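PDB 7CZO: uncharacterized protein HI_0666, which is of uncharacterised function but corresponds to the N-terminal domain of a HipA toxin and probably acts within the three-component HipBA toxin-antitoxin system. Local coordinates for residues Arg6-Leu20 / Leu89-Glu103. Residues are numbered along the deposited sequence; the frame is centred on the assembly and turned at random.
Sequences RSGKVFLYGEFIGLL and LNNGENMLGAVQIQE
Phe11 and Val99 form a hydrogen-bonded antiparallel pair where strand 98-102 closes one edge of the five-stranded antiparallel sheet of this HipA N-terminal domain, the chain's first and last strands lying side by side. Both backbone bonds of the pair, Phe11 N to Val99 O and Val99 N to Phe11 O, are 2.8 Å long and nearly straight; the two bonds of the Lys9-Ile101 pair are more bent. Lys9, Phe11, Val99 and Ile101 share one face, where Ile101 CG2 reaches the edge of the Phe11 ring at CE1, 3.7 Å away. On the other face Val10 and Gln100 run side by side, and Gln100 NE2 meets Leu20 CD2; Phe60 of helix 58-62 touches both Gln100 and Leu20. Leu89, from helix 82-91, sends CD2 against Gly8 CA at 3.8 Å, while its CD1 lies over one face of the Arg6 guanidinium.

Beyond the strand, Glu103 N donates to Ser7 O, and its side chain, extended beyond CG, runs across strand 7-12 toward Leu19. CB packs near Ser7 O, Glu103 CG sits 3.8 Å from Lys9 CG, CD nears Ser7 OG, and at the tip Glu103 OE1 touches Leu19 CD2 at 3.3 Å. The other oxygen, OE2, takes a salt bridge from Arg21, whose NE bonds Ser7 OG. With OG anti to the backbone N (chi1 -178°), the Ser7 hydroxyl donates to Glu103 OE2 at 2.5 Å.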
loop_
_atom_site.group_PDB
_atom_site.type_symbol
_atom_site.label_atom_id
_atom_site.label_comp_id
_atom_site.label_asym_id
_atom_site.label_seq_id
_atom_site.Cartn_x
_atom_site.Cartn_y
_atom_site.Cartn_z
ATOM N N ARG A 6 3.471 -9.940 -3.339
ATOM C CA ARG A 6 2.970 -8.746 -4.008
ATOM C C ARG A 6 3.719 -7.448 -3.628
ATOM O O ARG A 6 3.938 -7.149 -2.455
ATOM C CB ARG A 6 1.481 -8.610 -3.683
ATOM C CG ARG A 6 0.600 -9.734 -4.198
ATOM C CD ARG A 6 0.298 -9.559 -5.685
ATOM N NE ARG A 6 -0.946 -8.817 -5.932
ATOM C CZ ARG A 6 -1.385 -8.450 -7.138
ATOM N NH1 ARG A 6 -0.678 -8.747 -8.220
ATOM N NH2 ARG A 6 -2.526 -7.775 -7.265
ATOM N N SER A 7 4.080 -6.674 -4.641
ATOM C CA SER A 7 4.844 -5.475 -4.467
ATOM C C SER A 7 4.180 -4.294 -5.229
ATOM O O SER A 7 3.664 -4.477 -6.329
ATOM C CB SER A 7 6.264 -5.739 -4.973
ATOM O OG SER A 7 7.112 -4.611 -4.785
ATOM N N GLY A 8 4.207 -3.090 -4.643
ATOM C CA GLY A 8 3.727 -1.866 -5.305
ATOM C C GLY A 8 4.708 -0.731 -5.109
ATOM O O GLY A 8 5.146 -0.471 -3.989
ATOM N N LYS A 9 5.103 -0.078 -6.190
ATOM C CA LYS A 9 5.886 1.152 -6.087
ATOM C C LYS A 9 4.944 2.264 -5.609
ATOM O O LYS A 9 3.808 2.380 -6.067
ATOM C CB LYS A 9 6.465 1.558 -7.442
ATOM C CG LYS A 9 7.836 1.020 -7.804
ATOM C CD LYS A 9 8.062 1.165 -9.321
ATOM C CE LYS A 9 9.450 1.686 -9.705
ATOM N NZ LYS A 9 9.424 2.843 -10.659
ATOM N N VAL A 10 5.445 3.096 -4.709
ATOM C CA VAL A 10 4.647 4.111 -4.061
ATOM C C VAL A 10 5.133 5.471 -4.462
ATOM O O VAL A 10 6.296 5.812 -4.247
ATOM C CB VAL A 10 4.753 3.970 -2.539
ATOM C CG1 VAL A 10 4.217 5.212 -1.828
ATOM C CG2 VAL A 10 4.018 2.686 -2.095
ATOM N N PHE A 11 4.221 6.244 -5.032
ATOM C CA PHE A 11 4.482 7.606 -5.477
ATOM C C PHE A 11 3.677 8.588 -4.614
ATOM O O PHE A 11 2.556 8.289 -4.244
ATOM C CB PHE A 11 4.055 7.751 -6.937
ATOM C CG PHE A 11 4.874 6.959 -7.900
ATOM C CD1 PHE A 11 4.561 5.640 -8.180
ATOM C CD2 PHE A 11 5.972 7.530 -8.540
ATOM C CE1 PHE A 11 5.316 4.900 -9.087
ATOM C CE2 PHE A 11 6.731 6.798 -9.451
ATOM C CZ PHE A 11 6.394 5.478 -9.722
ATOM N N LEU A 12 4.280 9.730 -4.290
ATOM C CA LEU A 12 3.654 10.860 -3.541
ATOM C C LEU A 12 3.933 12.210 -4.286
ATOM O O LEU A 12 5.066 12.504 -4.697
ATOM C CB LEU A 12 4.240 10.908 -2.168
ATOM C CG LEU A 12 3.630 11.850 -1.155
ATOM C CD1 LEU A 12 2.132 11.650 -1.020
ATOM C CD2 LEU A 12 4.322 11.613 0.189
ATOM N N TYR A 13 2.887 12.982 -4.546
ATOM C CA TYR A 13 2.980 14.156 -5.421
ATOM C C TYR A 13 3.916 13.957 -6.605
ATOM O O TYR A 13 4.711 14.861 -6.909
ATOM C CB TYR A 13 3.455 15.400 -4.644
ATOM C CG TYR A 13 2.724 15.610 -3.333
ATOM C CD1 TYR A 13 1.386 15.943 -3.286
ATOM C CD2 TYR A 13 3.375 15.481 -2.167
ATOM C CE1 TYR A 13 0.756 16.147 -2.065
ATOM C CE2 TYR A 13 2.752 15.640 -0.965
ATOM C CZ TYR A 13 1.450 15.983 -0.909
ATOM O OH TYR A 13 0.861 16.110 0.363
ATOM N N GLY A 14 3.822 12.808 -7.273
ATOM C CA GLY A 14 4.525 12.586 -8.548
ATOM C C GLY A 14 5.841 11.821 -8.429
ATOM O O GLY A 14 6.329 11.270 -9.413
ATOM N N GLU A 15 6.407 11.769 -7.222
ATOM C CA GLU A 15 7.739 11.210 -7.010
ATOM C C GLU A 15 7.699 9.842 -6.321
ATOM O O GLU A 15 7.076 9.699 -5.274
ATOM C CB GLU A 15 8.573 12.161 -6.129
ATOM C CG GLU A 15 8.559 13.624 -6.548
ATOM C CD GLU A 15 9.169 13.869 -7.924
ATOM O OE1 GLU A 15 10.258 13.311 -8.224
ATOM O OE2 GLU A 15 8.560 14.641 -8.697
ATOM N N PHE A 16 8.389 8.869 -6.912
ATOM C CA PHE A 16 8.632 7.561 -6.319
ATOM C C PHE A 16 9.290 7.757 -4.978
ATOM O O PHE A 16 10.367 8.340 -4.926
ATOM C CB PHE A 16 9.574 6.757 -7.222
ATOM C CG PHE A 16 9.929 5.401 -6.708
ATOM C CD1 PHE A 16 9.022 4.634 -5.983
ATOM C CD2 PHE A 16 11.162 4.857 -6.997
ATOM C CE1 PHE A 16 9.358 3.366 -5.530
ATOM C CE2 PHE A 16 11.504 3.584 -6.553
ATOM C CZ PHE A 16 10.600 2.837 -5.818
ATOM N N ILE A 17 8.632 7.300 -3.901
ATOM C CA ILE A 17 9.190 7.431 -2.555
ATOM C C ILE A 17 9.496 6.094 -1.849
ATOM O O ILE A 17 10.180 6.103 -0.821
ATOM C CB ILE A 17 8.270 8.248 -1.639
ATOM C CG1 ILE A 17 7.021 7.452 -1.295
ATOM C CG2 ILE A 17 7.866 9.541 -2.299
ATOM C CD1 ILE A 17 6.074 8.147 -0.341
ATOM N N GLY A 18 8.990 4.960 -2.350
ATOM C CA GLY A 18 9.224 3.679 -1.655
ATOM C C GLY A 18 8.393 2.504 -2.132
ATOM O O GLY A 18 7.799 2.569 -3.197
ATOM N N LEU A 19 8.300 1.450 -1.319
ATOM C CA LEU A 19 7.776 0.149 -1.796
ATOM C C LEU A 19 6.875 -0.476 -0.760
ATOM O O LEU A 19 7.236 -0.560 0.393
ATOM C CB LEU A 19 8.923 -0.824 -2.059
ATOM C CG LEU A 19 9.913 -0.416 -3.150
ATOM C CD1 LEU A 19 11.230 -1.147 -2.958
ATOM C CD2 LEU A 19 9.315 -0.701 -4.523
ATOM N N LEU A 20 5.696 -0.922 -1.154
ATOM C CA LEU A 20 4.796 -1.536 -0.201
ATOM C C LEU A 20 4.624 -2.970 -0.671
ATOM O O LEU A 20 4.226 -3.182 -1.821
ATOM C CB LEU A 20 3.478 -0.784 -0.199
ATOM C CG LEU A 20 2.355 -1.429 0.590
ATOM C CD1 LEU A 20 2.580 -1.331 2.075
ATOM C CD2 LEU A 20 1.053 -0.752 0.216
ATOM N N LEU A 89 -3.540 -2.045 -5.077
ATOM C CA LEU A 89 -2.738 -2.353 -6.263
ATOM C C LEU A 89 -3.522 -2.205 -7.551
ATOM O O LEU A 89 -2.987 -1.706 -8.530
ATOM C CB LEU A 89 -2.191 -3.757 -6.181
ATOM C CG LEU A 89 -1.059 -4.006 -5.189
ATOM C CD1 LEU A 89 -0.737 -5.507 -5.201
ATOM C CD2 LEU A 89 0.151 -3.200 -5.592
ATOM N N ASN A 90 -4.791 -2.591 -7.554
ATOM C CA ASN A 90 -5.609 -2.431 -8.750
ATOM C C ASN A 90 -6.089 -1.051 -9.071
ATOM O O ASN A 90 -6.488 -0.835 -10.196
ATOM C CB ASN A 90 -6.845 -3.301 -8.679
ATOM C CG ASN A 90 -6.504 -4.775 -8.615
ATOM O OD1 ASN A 90 -5.461 -5.209 -9.142
ATOM N ND2 ASN A 90 -7.367 -5.554 -7.935
ATOM N N ASN A 91 -6.087 -0.116 -8.123
ATOM C CA ASN A 91 -6.467 1.242 -8.481
ATOM C C ASN A 91 -6.200 2.377 -7.526
ATOM O O ASN A 91 -7.153 2.986 -7.082
ATOM C CB ASN A 91 -7.966 1.284 -8.887
ATOM C CG ASN A 91 -8.829 0.346 -8.100
ATOM O OD1 ASN A 91 -8.511 -0.052 -7.007
ATOM N ND2 ASN A 91 -9.957 0.016 -8.661
ATOM N N GLY A 92 -4.955 2.786 -7.281
ATOM C CA GLY A 92 -3.790 2.524 -8.098
ATOM C C GLY A 92 -3.200 3.870 -8.561
ATOM O O GLY A 92 -2.585 4.587 -7.788
ATOM N N GLU A 93 -3.414 4.219 -9.830
ATOM C CA GLU A 93 -2.902 5.467 -10.360
ATOM C C GLU A 93 -3.835 6.666 -10.029
ATOM O O GLU A 93 -3.381 7.831 -10.036
ATOM C CB GLU A 93 -2.575 5.337 -11.876
ATOM C CG GLU A 93 -1.218 4.632 -12.170
ATOM C CD GLU A 93 0.019 5.572 -12.258
ATOM O OE1 GLU A 93 -0.017 6.552 -13.048
ATOM O OE2 GLU A 93 1.052 5.326 -11.563
ATOM N N ASN A 94 -5.091 6.391 -9.655
ATOM C CA ASN A 94 -6.125 7.426 -9.707
ATOM C C ASN A 94 -7.054 7.662 -8.521
ATOM O O ASN A 94 -7.888 8.549 -8.588
ATOM C CB ASN A 94 -7.022 7.154 -10.909
ATOM C CG ASN A 94 -7.829 5.888 -10.741
ATOM O OD1 ASN A 94 -7.296 4.832 -10.326
ATOM N ND2 ASN A 94 -9.121 5.971 -11.059
ATOM N N MET A 95 -6.925 6.916 -7.436
ATOM C CA MET A 95 -7.983 6.922 -6.420
ATOM C C MET A 95 -7.564 7.223 -5.013
ATOM O O MET A 95 -8.353 6.990 -4.093
ATOM C CB MET A 95 -8.622 5.564 -6.415
ATOM C CG MET A 95 -9.250 5.251 -7.755
ATOM S SD MET A 95 -11.016 5.482 -7.645
ATOM C CE MET A 95 -11.222 4.027 -6.626
ATOM N N LEU A 96 -6.363 7.784 -4.848
ATOM C CA LEU A 96 -5.785 7.952 -3.540
ATOM C C LEU A 96 -5.030 9.269 -3.208
ATOM O O LEU A 96 -4.444 9.300 -2.120
ATOM C CB LEU A 96 -4.849 6.756 -3.288
ATOM C CG LEU A 96 -5.057 5.343 -3.924
ATOM C CD1 LEU A 96 -3.776 4.505 -3.867
ATOM C CD2 LEU A 96 -6.191 4.542 -3.284
ATOM N N GLY A 97 -5.022 10.319 -4.070
ATOM C CA GLY A 97 -4.091 11.535 -3.955
ATOM C C GLY A 97 -2.544 11.359 -3.813
ATOM O O GLY A 97 -1.767 12.314 -3.966
ATOM N N ALA A 98 -2.143 10.144 -3.384
ATOM C CA ALA A 98 -0.826 9.479 -3.479
ATOM C C ALA A 98 -1.054 8.375 -4.555
ATOM O O ALA A 98 -2.195 8.141 -4.906
ATOM C CB ALA A 98 -0.537 8.795 -2.126
ATOM N N VAL A 99 -0.041 7.654 -5.051
ATOM C CA VAL A 99 -0.272 6.652 -6.109
ATOM C C VAL A 99 0.539 5.304 -6.007
ATOM O O VAL A 99 1.655 5.279 -5.479
ATOM C CB VAL A 99 -0.066 7.355 -7.477
ATOM C CG1 VAL A 99 0.130 6.360 -8.609
ATOM C CG2 VAL A 99 -1.261 8.230 -7.799
ATOM N N GLN A 100 -0.018 4.191 -6.509
ATOM C CA GLN A 100 0.703 2.889 -6.534
ATOM C C GLN A 100 0.575 2.145 -7.812
ATOM O O GLN A 100 -0.535 1.797 -8.193
ATOM C CB GLN A 100 0.253 1.954 -5.439
ATOM C CG GLN A 100 0.415 2.663 -4.131
ATOM C CD GLN A 100 -0.370 2.027 -3.065
ATOM O OE1 GLN A 100 -1.022 2.705 -2.288
ATOM N NE2 GLN A 100 -0.321 0.701 -3.003
ATOM N N ILE A 101 1.725 1.941 -8.472
ATOM C CA ILE A 101 1.804 1.115 -9.650
ATOM C C ILE A 101 2.336 -0.209 -9.132
ATOM O O ILE A 101 3.354 -0.262 -8.472
ATOM C CB ILE A 101 2.645 1.741 -10.823
ATOM C CG1 ILE A 101 2.328 1.015 -12.151
ATOM C CG2 ILE A 101 4.155 1.718 -10.575
ATOM C CD1 ILE A 101 3.139 1.470 -13.361
ATOM N N GLN A 102 1.596 -1.271 -9.395
ATOM C CA GLN A 102 2.068 -2.614 -9.133
ATOM C C GLN A 102 3.401 -2.872 -9.822
ATOM O O GLN A 102 3.566 -2.535 -10.998
ATOM C CB GLN A 102 1.056 -3.610 -9.637
ATOM C CG GLN A 102 1.374 -5.013 -9.208
ATOM C CD GLN A 102 0.227 -5.960 -9.497
ATOM O OE1 GLN A 102 0.351 -7.173 -9.285
ATOM N NE2 GLN A 102 -0.901 -5.415 -9.981
ATOM N N GLU A 103 4.346 -3.441 -9.068
ATOM C CA GLU A 103 5.667 -3.748 -9.592
ATOM C C GLU A 103 5.525 -4.994 -10.420
ATOM O O GLU A 103 5.483 -6.116 -9.898
ATOM C CB GLU A 103 6.690 -3.964 -8.488
ATOM C CG GLU A 103 7.492 -2.719 -8.176
ATOM C CD GLU A 103 8.730 -2.994 -7.333
ATOM O OE1 GLU A 103 9.697 -2.203 -7.434
ATOM O OE2 GLU A 103 8.742 -3.988 -6.574
#